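Local coordinates for probable transcriptional regulatory protein aq_1575 (Aquifex aeolicus, PDB 1LFP) that belongs to the TACO1 family and may bind DNA to regulate transcription, though its exact role is not established, at residues Q55-N60 / E64-A69; M98-T103 / I199-I204; E185-E188 / P193-K196; E213-V218 / F238-E243; K220-L225 / Q232-N237. All blocks are in the same frame, centred on the assembly; numbering follows the deposited sequence.

Contact 1: Q55-N60 / E64-A69; sequences QAKKAN and ENIERA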
# COMPACT_ATOMS: atom_id res chain seq x y z
N GLN A 55 -9.45 2.76 9.60
CA GLN A 55 -9.49 1.86 8.46
C GLN A 55 -9.90 0.48 8.89
O GLN A 55 -10.55 -0.27 8.14
CB GLN A 55 -8.12 1.81 7.80
CG GLN A 55 -8.11 2.37 6.38
CD GLN A 55 -7.74 1.31 5.36
OE1 GLN A 55 -8.56 0.48 4.98
NE2 GLN A 55 -6.48 1.33 4.92
N ALA A 56 -9.49 0.12 10.09
CA ALA A 56 -9.82 -1.18 10.63
C ALA A 56 -11.30 -1.19 10.92
O ALA A 56 -11.97 -2.18 10.69
CB ALA A 56 -9.04 -1.42 11.91
N LYS A 57 -11.83 -0.09 11.46
CA LYS A 57 -13.24 -0.05 11.78
C LYS A 57 -14.04 -0.10 10.50
O LYS A 57 -15.07 -0.74 10.43
CB LYS A 57 -13.56 1.21 12.57
CG LYS A 57 -13.15 1.13 14.02
CD LYS A 57 -13.56 2.37 14.80
CE LYS A 57 -13.41 2.14 16.30
NZ LYS A 57 -12.03 1.74 16.67
N LYS A 58 -13.55 0.57 9.47
CA LYS A 58 -14.26 0.61 8.21
C LYS A 58 -14.34 -0.71 7.50
O LYS A 58 -15.29 -0.96 6.75
CB LYS A 58 -13.61 1.65 7.29
CG LYS A 58 -14.63 2.45 6.50
CD LYS A 58 -15.60 3.16 7.45
CE LYS A 58 -14.88 4.14 8.40
NZ LYS A 58 -14.29 5.32 7.68
N ALA A 59 -13.38 -1.59 7.79
CA ALA A 59 -13.31 -2.91 7.18
C ALA A 59 -14.04 -3.97 8.00
O ALA A 59 -13.97 -5.16 7.69
CB ALA A 59 -11.86 -3.30 6.98
N ASN A 60 -14.71 -3.52 9.06
CA ASN A 60 -15.47 -4.39 9.91
C ASN A 60 -14.60 -5.32 10.74
O ASN A 60 -15.00 -6.43 11.04
CB ASN A 60 -16.47 -5.19 9.07
CG ASN A 60 -17.65 -4.34 8.60
OD1 ASN A 60 -18.34 -4.69 7.63
ND2 ASN A 60 -17.90 -3.23 9.29
N GLU A 64 -12.29 -5.63 19.26
CA GLU A 64 -11.43 -6.33 20.20
C GLU A 64 -10.09 -6.61 19.54
O GLU A 64 -9.05 -6.64 20.19
CB GLU A 64 -12.11 -7.63 20.61
CG GLU A 64 -12.73 -8.33 19.43
CD GLU A 64 -14.26 -8.27 19.42
OE1 GLU A 64 -14.86 -7.14 19.31
OE2 GLU A 64 -14.83 -9.39 19.51
N ASN A 65 -10.08 -6.81 18.22
CA ASN A 65 -8.79 -7.04 17.55
C ASN A 65 -7.98 -5.77 17.41
O ASN A 65 -6.76 -5.80 17.36
CB ASN A 65 -8.99 -7.59 16.14
CG ASN A 65 -9.25 -9.07 16.14
OD1 ASN A 65 -8.30 -9.89 16.21
ND2 ASN A 65 -10.52 -9.43 16.08
N ILE A 66 -8.66 -4.64 17.29
CA ILE A 66 -7.98 -3.39 17.18
C ILE A 66 -7.28 -3.12 18.53
O ILE A 66 -6.12 -2.76 18.60
CB ILE A 66 -8.98 -2.29 16.87
CG1 ILE A 66 -9.73 -2.60 15.58
CG2 ILE A 66 -8.24 -0.96 16.76
CD1 ILE A 66 -10.74 -1.49 15.20
N GLU A 67 -8.01 -3.32 19.62
CA GLU A 67 -7.43 -3.08 20.95
C GLU A 67 -6.22 -3.99 21.21
O GLU A 67 -5.17 -3.55 21.72
CB GLU A 67 -8.51 -3.33 22.00
CG GLU A 67 -8.06 -3.20 23.43
CD GLU A 67 -9.20 -3.50 24.38
OE1 GLU A 67 -10.17 -2.71 24.41
OE2 GLU A 67 -9.13 -4.54 25.08
N ARG A 68 -6.38 -5.26 20.87
CA ARG A 68 -5.33 -6.24 21.07
C ARG A 68 -4.05 -5.83 20.33
O ARG A 68 -2.95 -5.92 20.86
CB ARG A 68 -5.83 -7.60 20.59
CG ARG A 68 -4.89 -8.75 20.84
CD ARG A 68 -5.67 -9.98 21.35
NE ARG A 68 -6.90 -10.21 20.58
CZ ARG A 68 -7.98 -10.83 21.03
NH1 ARG A 68 -8.04 -11.31 22.27
NH2 ARG A 68 -9.04 -10.95 20.25
N ALA A 69 -4.23 -5.32 19.10
CA ALA A 69 -3.12 -4.89 18.27
C ALA A 69 -2.38 -3.73 18.91
O ALA A 69 -1.16 -3.69 18.87
CB ALA A 69 -3.63 -4.47 16.85
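Ile66 of helix 63-74 reaches across to Ala56 and Lys57, near the end of helix 47-58. The reach starts at CB, and the bond to it points at the other helix. A chi1 of -58° swings CG1 away from the carbonyl carbon, and chi2 is near 180°. The arm therefore runs out extended toward the neighbour. On the way, CG1 of Ile66 passes 3.9 Å from CB of Ala56. The tip does most of the touching. CD1 of Ile66 is 3.7 Å from CB of Ala56 and 3.8 Å from CG of Lys57. The Lys57 side chain crosses that of Ile66 at about a right angle. It stays extended until its last torsion, where it bends (chi4 56°). The bend places NZ of Lys57 3.8 Å from the same CD1 of Ile66. Lys57 also makes a cation-pi contact with Trp63, while Met61 touches both Ala56 and Ile66. Ile66 also packs on Ile32 of helix 21-39. Helix 47-58 ends after Lys58 in a Schellman motif, with Asn60, at positive phi, as C-prime residue. Its inner bond runs from Asn60 N to Lys57 O. The contact is mainly apolar, with the lysine nitrogen beside the methyl making no bond across the segments. The two consecutive helices meet here through a few carbon contacts, with Lys57 lying along the margin.

Contact 2: M98-T103 / I199-I204; sequences MVLATT and ITWKPI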
# COMPACT_ATOMS: atom_id res chain seq x y z
N MSE A 98 9.48 -1.93 -5.48
CA MSE A 98 9.80 -1.68 -4.05
C MSE A 98 8.75 -2.49 -3.29
O MSE A 98 7.60 -2.59 -3.69
CB MSE A 98 9.69 -0.20 -3.68
CG MSE A 98 10.89 0.67 -4.19
SE MSE A 98 10.80 2.46 -3.85
CE MSE A 98 9.21 2.66 -4.44
N VAL A 99 9.15 -3.07 -2.16
CA VAL A 99 8.22 -3.87 -1.39
C VAL A 99 8.30 -3.35 0.01
O VAL A 99 9.39 -3.26 0.53
CB VAL A 99 8.66 -5.35 -1.39
CG1 VAL A 99 7.74 -6.17 -0.46
CG2 VAL A 99 8.61 -5.88 -2.84
N LEU A 100 7.16 -2.97 0.59
CA LEU A 100 7.12 -2.45 1.94
C LEU A 100 6.58 -3.61 2.80
O LEU A 100 5.48 -4.09 2.59
CB LEU A 100 6.21 -1.22 1.97
CG LEU A 100 6.81 0.15 1.61
CD1 LEU A 100 7.71 0.11 0.36
CD2 LEU A 100 5.67 1.16 1.52
N ALA A 101 7.41 -4.10 3.71
CA ALA A 101 7.01 -5.23 4.54
C ALA A 101 7.06 -4.87 6.02
O ALA A 101 7.73 -3.92 6.42
CB ALA A 101 7.92 -6.41 4.24
N THR A 102 6.28 -5.59 6.83
CA THR A 102 6.26 -5.39 8.28
C THR A 102 6.39 -6.81 8.76
O THR A 102 5.45 -7.61 8.60
CB THR A 102 4.94 -4.76 8.78
OG1 THR A 102 4.75 -3.46 8.20
CG2 THR A 102 4.98 -4.60 10.31
N THR A 103 7.55 -7.15 9.34
CA THR A 103 7.84 -8.51 9.73
C THR A 103 8.51 -8.62 11.09
O THR A 103 9.11 -7.65 11.57
CB THR A 103 8.75 -9.20 8.63
OG1 THR A 103 9.04 -10.55 9.00
CG2 THR A 103 10.06 -8.44 8.44
N ILE A 199 1.40 6.32 3.52
CA ILE A 199 2.61 6.77 2.85
C ILE A 199 3.02 5.65 1.91
O ILE A 199 3.03 4.47 2.30
CB ILE A 199 3.74 7.01 3.90
CG1 ILE A 199 3.41 8.22 4.76
CG2 ILE A 199 5.10 7.12 3.20
CD1 ILE A 199 3.38 9.52 4.01
N THR A 200 3.33 6.00 0.66
CA THR A 200 3.76 5.02 -0.32
C THR A 200 4.92 5.60 -1.13
O THR A 200 5.46 6.67 -0.80
CB THR A 200 2.61 4.62 -1.27
OG1 THR A 200 2.99 3.50 -2.06
CG2 THR A 200 2.21 5.77 -2.18
N TRP A 201 5.34 4.89 -2.17
CA TRP A 201 6.43 5.38 -3.04
C TRP A 201 5.82 5.43 -4.44
O TRP A 201 5.05 4.56 -4.78
CB TRP A 201 7.60 4.42 -3.01
CG TRP A 201 8.32 4.44 -1.75
CD1 TRP A 201 7.88 3.93 -0.57
CD2 TRP A 201 9.59 5.07 -1.49
NE1 TRP A 201 8.80 4.22 0.43
CE2 TRP A 201 9.85 4.91 -0.12
CE3 TRP A 201 10.52 5.76 -2.28
CZ2 TRP A 201 11.02 5.42 0.48
CZ3 TRP A 201 11.69 6.26 -1.69
CH2 TRP A 201 11.93 6.08 -0.32
N LYS A 202 6.12 6.48 -5.19
CA LYS A 202 5.56 6.66 -6.53
C LYS A 202 6.67 6.70 -7.57
O LYS A 202 7.65 7.41 -7.41
CB LYS A 202 4.78 7.99 -6.56
CG LYS A 202 4.10 8.32 -7.91
CD LYS A 202 3.36 9.66 -7.80
CE LYS A 202 2.40 9.91 -9.00
NZ LYS A 202 3.04 10.69 -10.09
N PRO A 203 6.55 5.92 -8.66
CA PRO A 203 7.63 6.00 -9.65
C PRO A 203 7.76 7.38 -10.27
O PRO A 203 6.75 8.07 -10.49
CB PRO A 203 7.23 4.94 -10.70
CG PRO A 203 5.76 4.82 -10.51
CD PRO A 203 5.54 4.93 -9.03
N ILE A 204 9.00 7.81 -10.53
CA ILE A 204 9.24 9.12 -11.12
C ILE A 204 9.15 9.01 -12.63
O ILE A 204 9.13 10.02 -13.35
CB ILE A 204 10.62 9.66 -10.72
CG1 ILE A 204 11.73 8.85 -11.40
CG2 ILE A 204 10.80 9.53 -9.19
CD1 ILE A 204 13.10 9.56 -11.30
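Met98, a selenomethionine, and Leu100 both turn toward the indole of Trp201. Each of their side chains crosses that of Trp201 at about a right angle. SE of Met98 lies over one face of the ring, 3.3 Å above its plane but offset toward the rim. It is 4.2 Å from the centroid of the five-membered ring, 39° off the normal. This is an oblique Met-aromatic contact. The nearest ring atoms are CD2 and CE3 of Trp201, both 3.7 Å from SE of Met98. The methyl CE of Met98 is modelled too close to CB of Trp201, and its position is doubtful. Leu100 meets the pyrrole part instead. Its CD1 is 3.9 Å from CD1 of Trp201, with CD2 of Leu100 close behind. No hydrogen bond spans the segments. Their strand axes run nearly antiparallel, at 172°, and 8.8 Å apart. The pair joins two sheets: strand 95-103 belongs to the mixed sheet, and strand 196-203 is an outermost strand of the antiparallel one. Phe134 and Arg136 of strand 134-143 pack on Met98 and Trp201, respectively. Strand 231-239 is hydrogen-bonded beside strand 95-103.

Contact 3: E185-E188 / P193-K196; sequences ENLE and PIEK
A helix-loop-strand connection brings Ile194 back against Leu187 and Glu188 in the last turn of helix 180-188. The chain leaves the helix, makes a short loop and then enters strand 196-203. Across the loop, CA of Glu188 and CA of Pro193 are 6.1 Å apart. Ile194 carries the contact on the loop side, and its side chain sets out toward the helix. CG1 sits beside the backbone N, and chi2 of -54° then folds CD1 round instead of letting it run straight on. CD1 of Ile194 comes to rest 4.2 Å from CB of Leu187. CB is the nearest leucine atom, with CD1 of Leu187 only slightly farther from CD1 of Ile194, at 4.4 Å. CG1 of Ile194 faces a different partner, OE2 of Glu188, at 3.8 Å. In Glu188, chi1 of 39° tucks CG in over the backbone. From there the chain is extended. It crosses the isoleucine at about a right angle and lays its carboxylate beside it. OE2 of Glu188 also has a long, weak ion pair with Lys184, one turn earlier. Val159 of helix 149-159 touches Leu187, and Ile140 of strand 134-143 touches Ile194. Beyond Ile194, Glu195 and Lys196 both face Glu141 in a classic beta bulge. Chemically the contact is mixed. One side is a loose methyl-to-methylene touch. The other places a carboxylate oxygen beside a methylene, a contact without a hydrogen bond. Across these two segments the approach is van der Waals contact alone.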
# COMPACT_ATOMS: atom_id res chain seq x y z
N GLU A 185 -7.77 15.16 5.91
CA GLU A 185 -8.70 15.93 6.76
C GLU A 185 -9.49 16.94 5.93
O GLU A 185 -10.72 17.04 6.02
CB GLU A 185 -7.90 16.66 7.84
CG GLU A 185 -8.73 17.11 9.01
CD GLU A 185 -8.43 16.31 10.27
OE1 GLU A 185 -7.31 16.46 10.81
OE2 GLU A 185 -9.30 15.53 10.70
N ASN A 186 -8.78 17.69 5.10
CA ASN A 186 -9.44 18.69 4.26
C ASN A 186 -10.39 18.09 3.25
O ASN A 186 -11.39 18.72 2.88
CB ASN A 186 -8.37 19.54 3.57
CG ASN A 186 -7.73 20.53 4.53
OD1 ASN A 186 -6.64 21.03 4.27
ND2 ASN A 186 -8.42 20.83 5.63
N LEU A 187 -10.07 16.89 2.76
CA LEU A 187 -10.95 16.22 1.81
C LEU A 187 -12.19 15.69 2.54
O LEU A 187 -13.30 15.77 2.03
CB LEU A 187 -10.25 15.01 1.16
CG LEU A 187 -9.21 15.40 0.09
CD1 LEU A 187 -8.37 14.14 -0.28
CD2 LEU A 187 -9.94 16.01 -1.18
N GLU A 188 -12.04 15.14 3.72
CA GLU A 188 -13.25 14.65 4.38
C GLU A 188 -14.12 15.84 4.79
O GLU A 188 -15.34 15.73 4.78
CB GLU A 188 -12.94 13.72 5.56
CG GLU A 188 -11.78 14.07 6.45
CD GLU A 188 -11.18 12.84 7.15
OE1 GLU A 188 -10.54 13.00 8.21
OE2 GLU A 188 -11.34 11.71 6.64
N PRO A 193 -15.31 10.74 0.79
CA PRO A 193 -15.04 9.55 1.60
C PRO A 193 -13.61 9.04 1.35
O PRO A 193 -13.14 9.04 0.21
CB PRO A 193 -16.09 8.56 1.12
CG PRO A 193 -16.26 8.92 -0.31
CD PRO A 193 -16.24 10.44 -0.31
N ILE A 194 -12.93 8.59 2.40
CA ILE A 194 -11.56 8.11 2.24
C ILE A 194 -11.53 6.61 2.46
O ILE A 194 -11.96 6.14 3.51
CB ILE A 194 -10.63 8.73 3.27
CG1 ILE A 194 -10.69 10.25 3.18
CG2 ILE A 194 -9.21 8.17 3.08
CD1 ILE A 194 -10.43 10.82 1.80
N GLU A 195 -11.01 5.86 1.48
CA GLU A 195 -10.92 4.42 1.62
C GLU A 195 -9.59 4.05 2.25
O GLU A 195 -9.53 3.17 3.10
CB GLU A 195 -11.07 3.73 0.27
CG GLU A 195 -11.05 2.22 0.36
CD GLU A 195 -11.44 1.56 -0.95
OE1 GLU A 195 -12.63 1.70 -1.35
OE2 GLU A 195 -10.58 0.92 -1.58
N LYS A 196 -8.53 4.74 1.84
CA LYS A 196 -7.19 4.50 2.39
C LYS A 196 -6.38 5.77 2.34
O LYS A 196 -6.54 6.55 1.40
CB LYS A 196 -6.42 3.44 1.59
CG LYS A 196 -7.02 2.04 1.60
CD LYS A 196 -6.02 1.04 0.99
CE LYS A 196 -6.55 -0.38 1.05
NZ LYS A 196 -5.53 -1.38 0.60

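Contact 4: E213-V218 / F238-E243; sequences ETAQKV and FEIPEE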
# COMPACT_ATOMS: atom_id res chain seq x y z
N GLU A 213 4.44 -11.69 -22.94
CA GLU A 213 5.07 -12.74 -22.15
C GLU A 213 5.68 -12.14 -20.90
O GLU A 213 5.47 -12.62 -19.79
CB GLU A 213 6.19 -13.42 -22.92
CG GLU A 213 5.77 -14.37 -24.02
CD GLU A 213 6.88 -15.33 -24.39
OE1 GLU A 213 7.33 -16.10 -23.50
OE2 GLU A 213 7.33 -15.31 -25.55
N THR A 214 6.47 -11.10 -21.10
CA THR A 214 7.14 -10.43 -20.00
C THR A 214 6.13 -9.78 -19.05
O THR A 214 6.28 -9.85 -17.84
CB THR A 214 8.10 -9.35 -20.54
OG1 THR A 214 8.93 -9.93 -21.55
CG2 THR A 214 8.98 -8.80 -19.42
N ALA A 215 5.09 -9.17 -19.61
CA ALA A 215 4.06 -8.50 -18.82
C ALA A 215 3.41 -9.44 -17.82
O ALA A 215 3.13 -9.07 -16.67
CB ALA A 215 3.00 -7.90 -19.72
N GLN A 216 3.18 -10.68 -18.25
CA GLN A 216 2.54 -11.66 -17.39
C GLN A 216 3.43 -12.10 -16.25
O GLN A 216 2.93 -12.39 -15.16
CB GLN A 216 2.13 -12.89 -18.20
CG GLN A 216 1.05 -13.72 -17.54
CD GLN A 216 0.02 -14.20 -18.55
OE1 GLN A 216 -1.00 -14.80 -18.18
NE2 GLN A 216 0.27 -13.93 -19.83
N LYS A 217 4.73 -12.16 -16.49
CA LYS A 217 5.68 -12.58 -15.47
C LYS A 217 5.75 -11.49 -14.42
O LYS A 217 5.72 -11.77 -13.23
CB LYS A 217 7.08 -12.79 -16.06
CG LYS A 217 7.14 -13.87 -17.13
CD LYS A 217 8.54 -13.95 -17.72
CE LYS A 217 8.67 -15.12 -18.69
NZ LYS A 217 10.03 -15.13 -19.31
N VAL A 218 5.83 -10.24 -14.88
CA VAL A 218 5.87 -9.11 -13.96
C VAL A 218 4.66 -9.14 -13.03
O VAL A 218 4.81 -9.06 -11.82
CB VAL A 218 5.83 -7.78 -14.71
CG1 VAL A 218 5.82 -6.61 -13.71
CG2 VAL A 218 7.01 -7.71 -15.64
N PHE A 238 6.33 -0.29 -13.92
CA PHE A 238 6.03 -0.78 -15.27
C PHE A 238 4.98 0.05 -15.99
O PHE A 238 4.19 0.77 -15.39
CB PHE A 238 5.53 -2.23 -15.23
CG PHE A 238 4.19 -2.39 -14.54
CD1 PHE A 238 3.01 -1.87 -15.10
CD2 PHE A 238 4.12 -3.00 -13.30
CE1 PHE A 238 1.79 -1.95 -14.42
CE2 PHE A 238 2.90 -3.10 -12.61
CZ PHE A 238 1.73 -2.56 -13.18
N GLU A 239 4.98 -0.11 -17.31
CA GLU A 239 4.01 0.55 -18.17
C GLU A 239 3.54 -0.53 -19.14
O GLU A 239 4.29 -0.93 -20.02
CB GLU A 239 4.65 1.70 -18.93
CG GLU A 239 3.67 2.61 -19.65
CD GLU A 239 2.68 3.27 -18.71
OE1 GLU A 239 3.06 3.60 -17.57
OE2 GLU A 239 1.52 3.48 -19.12
N ILE A 240 2.32 -1.04 -18.92
CA ILE A 240 1.74 -2.11 -19.75
C ILE A 240 0.49 -1.66 -20.53
O ILE A 240 -0.40 -1.00 -19.98
CB ILE A 240 1.36 -3.36 -18.90
CG1 ILE A 240 0.38 -2.97 -17.78
CG2 ILE A 240 2.59 -4.00 -18.31
CD1 ILE A 240 -1.07 -2.94 -18.18
N PRO A 241 0.40 -2.02 -21.82
CA PRO A 241 -0.73 -1.66 -22.68
C PRO A 241 -2.06 -2.18 -22.13
O PRO A 241 -2.32 -3.37 -22.18
CB PRO A 241 -0.38 -2.32 -24.02
CG PRO A 241 1.11 -2.33 -24.02
CD PRO A 241 1.43 -2.74 -22.60
N GLU A 242 -2.89 -1.28 -21.61
CA GLU A 242 -4.19 -1.66 -21.05
C GLU A 242 -4.50 -3.15 -21.21
O GLU A 242 -4.94 -3.60 -22.27
CB GLU A 242 -5.31 -0.85 -21.69
CG GLU A 242 -6.69 -1.22 -21.16
CD GLU A 242 -6.76 -1.10 -19.65
OE1 GLU A 242 -6.78 0.03 -19.13
OE2 GLU A 242 -6.79 -2.16 -18.98
N GLU A 243 -4.25 -3.91 -20.14
CA GLU A 243 -4.46 -5.35 -20.12
C GLU A 243 -5.00 -5.75 -18.76
O GLU A 243 -4.44 -5.38 -17.73
CB GLU A 243 -3.14 -6.08 -20.33
CG GLU A 243 -3.03 -6.86 -21.62
CD GLU A 243 -1.82 -7.76 -21.57
OE1 GLU A 243 -1.88 -8.80 -20.87
OE2 GLU A 243 -0.81 -7.44 -22.24
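Ala215 and Val218, on one side of helix 212-226, meet Ile240 and Phe238 at the end of strand 231-239 and just beyond it. The aliphatic touch comes first. CB of Ala215 is 4.2 Å from CG2 of Ile240, a methyl-to-methyl approach. In Ile240, chi1 of 57° folds CG1 back over its own main chain. That torsion leaves CG2 as the branch facing Ala215, while the longer arm leads away from the helix. The second kind is aliphatic to aromatic. CG1 of Val218 is 4.0 Å from CD2 of Phe238. The methyl approaches the ring obliquely, and the two side chains also lie oblique to each other. CG1 of Val218 is anti to the backbone N (chi1 178°), which sends it toward the ring. Polar bonds play no part between the segments, though each has its own. Within the helix, Val218 N bonds to Thr214 O at 3.0 Å. From the start of the chain, Trp7 meets the Phe238 ring edge-to-face, and His6 meets that ring too and gives a hydrogen bond from NE2 to Ile240 O. Ile209, in the loop after strand 207-208, touches Thr214 and Ile240. The contact lies within the beta-alpha-beta unit of strand 207-208, helix 212-226 and strand 231-239. Here the first turns of the helix rest against the far end of the second strand, which pairs parallel with strand 207-208.

Contact 5: K220-L225 / Q232-N237; sequences KLLNAL and QQVIAN
No ring or amide carries this contact: Leu222 and Leu225 meet Val234 and Ala236 through aliphatic carbons alone, with no flat face or edge involved. Leu222 is a fork with a partner for each prong. Its CD2 lies 3.7 Å from CG1 of Val234. Its CD1 lies 3.8 Å from CB of Ala236, two residues further along the strand. In Leu222, chi1 of -58° leans the fork over to the strand although the bond to CB does not aim there. Val234 is divided in the same way. Its CG1 serves Leu222, while CG2 of Val234 is 3.8 Å from CB of Leu225. Val234 thus sits between two helix residues three positions apart. Nothing polar crosses between the segments. The helix runs roughly antiparallel to the strand, at 161°, with the axes 8.9 Å apart. This is helix-on-sheet packing inside a beta-alpha-beta unit. Leu225 also touches Val113 and Val116, so helix 106-119 also packs on this helix. Ile235, between the two contact residues of the strand, points away from the helix and packs on Thr200 and Trp201 of strand 196-203.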
# COMPACT_ATOMS: atom_id res chain seq x y z
N LYS A 220 2.62 -11.62 -12.28
CA LYS A 220 2.57 -12.75 -11.37
C LYS A 220 3.52 -12.53 -10.19
O LYS A 220 3.24 -12.91 -9.06
CB LYS A 220 2.96 -14.04 -12.11
CG LYS A 220 1.83 -14.59 -12.98
CD LYS A 220 2.19 -15.98 -13.51
CE LYS A 220 1.03 -16.61 -14.27
NZ LYS A 220 0.54 -15.71 -15.35
N LEU A 221 4.64 -11.90 -10.48
CA LEU A 221 5.61 -11.64 -9.43
C LEU A 221 4.99 -10.72 -8.39
O LEU A 221 5.02 -11.02 -7.19
CB LEU A 221 6.85 -10.98 -10.04
CG LEU A 221 8.17 -11.25 -9.34
CD1 LEU A 221 9.31 -10.76 -10.23
CD2 LEU A 221 8.18 -10.56 -7.99
N LEU A 222 4.42 -9.62 -8.86
CA LEU A 222 3.80 -8.63 -7.98
C LEU A 222 2.67 -9.27 -7.18
O LEU A 222 2.55 -9.04 -5.98
CB LEU A 222 3.27 -7.45 -8.80
CG LEU A 222 4.31 -6.69 -9.64
CD1 LEU A 222 3.74 -5.38 -10.15
CD2 LEU A 222 5.57 -6.41 -8.73
N ASN A 223 1.84 -10.08 -7.85
CA ASN A 223 0.73 -10.76 -7.17
C ASN A 223 1.27 -11.71 -6.10
O ASN A 223 0.68 -11.84 -5.03
CB ASN A 223 -0.06 -11.62 -8.16
CG ASN A 223 -0.93 -10.82 -9.08
OD1 ASN A 223 -1.35 -11.32 -10.13
ND2 ASN A 223 -1.22 -9.57 -8.71
N ALA A 224 2.39 -12.37 -6.41
CA ALA A 224 2.98 -13.32 -5.48
C ALA A 224 3.49 -12.57 -4.26
O ALA A 224 3.33 -13.03 -3.12
CB ALA A 224 4.10 -14.09 -6.18
N LEU A 225 4.09 -11.40 -4.46
CA LEU A 225 4.56 -10.63 -3.31
C LEU A 225 3.39 -10.20 -2.42
O LEU A 225 3.50 -10.18 -1.18
CB LEU A 225 5.35 -9.40 -3.76
CG LEU A 225 6.66 -9.74 -4.48
CD1 LEU A 225 7.13 -8.50 -5.24
CD2 LEU A 225 7.71 -10.20 -3.45
N GLN A 232 2.98 -5.37 2.97
CA GLN A 232 1.93 -4.36 3.11
C GLN A 232 1.66 -3.68 1.77
O GLN A 232 0.51 -3.43 1.40
CB GLN A 232 2.33 -3.23 4.09
CG GLN A 232 2.43 -3.61 5.57
CD GLN A 232 1.10 -3.65 6.31
OE1 GLN A 232 0.27 -2.72 6.26
NE2 GLN A 232 0.89 -4.74 7.00
N GLN A 233 2.73 -3.35 1.07
CA GLN A 233 2.59 -2.67 -0.20
C GLN A 233 3.60 -3.09 -1.22
O GLN A 233 4.74 -3.33 -0.90
CB GLN A 233 2.78 -1.17 -0.04
CG GLN A 233 1.73 -0.42 0.81
CD GLN A 233 1.99 1.07 0.77
OE1 GLN A 233 2.20 1.73 1.80
NE2 GLN A 233 2.00 1.62 -0.43
N VAL A 234 3.18 -3.15 -2.47
CA VAL A 234 4.12 -3.50 -3.54
C VAL A 234 3.96 -2.38 -4.57
O VAL A 234 2.84 -2.07 -4.96
CB VAL A 234 3.74 -4.80 -4.22
CG1 VAL A 234 4.66 -5.00 -5.39
CG2 VAL A 234 3.86 -5.97 -3.24
N ILE A 235 5.06 -1.78 -5.00
CA ILE A 235 5.06 -0.69 -5.98
C ILE A 235 6.02 -1.00 -7.12
O ILE A 235 7.12 -1.46 -6.89
CB ILE A 235 5.50 0.67 -5.36
CG1 ILE A 235 4.75 0.93 -4.04
CG2 ILE A 235 5.16 1.82 -6.34
CD1 ILE A 235 5.68 0.99 -2.81
N ALA A 236 5.57 -0.78 -8.35
CA ALA A 236 6.45 -1.04 -9.49
C ALA A 236 6.32 0.08 -10.48
O ALA A 236 5.34 0.85 -10.45
CB ALA A 236 6.10 -2.38 -10.13
N ASN A 237 7.31 0.22 -11.36
CA ASN A 237 7.26 1.31 -12.34
C ASN A 237 6.98 0.86 -13.76
O ASN A 237 7.37 1.55 -14.71
CB ASN A 237 8.56 2.10 -12.36
CG ASN A 237 9.75 1.32 -12.86
OD1 ASN A 237 10.84 1.88 -13.02
ND2 ASN A 237 9.58 0.03 -13.10

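Contacts 4 and 5 share helix 212-226 and strand 231-239. Contact 5 is nested inside the loop closed by contact 4, and Leu222 touches Phe238 between them. Their centres are 13 Å apart. Contact 2 lies 10 Å from contact 5, centre to centre, because strands 95-103 and 231-239 are neighbours in the mixed sheet. Contact 3 is nested in the long loop closed by contact 2 and leads into strand 196-203. Contact 1 comes first along the chain, in the N-terminal family region. It is about 36 Å from contact 4, centre to centre, yet Gln55 packs against Glu195 and Lys196 of contact 3. Contacts 2, 4 and 5 gather round the mixed sheet, and contact 2 joins both sheets.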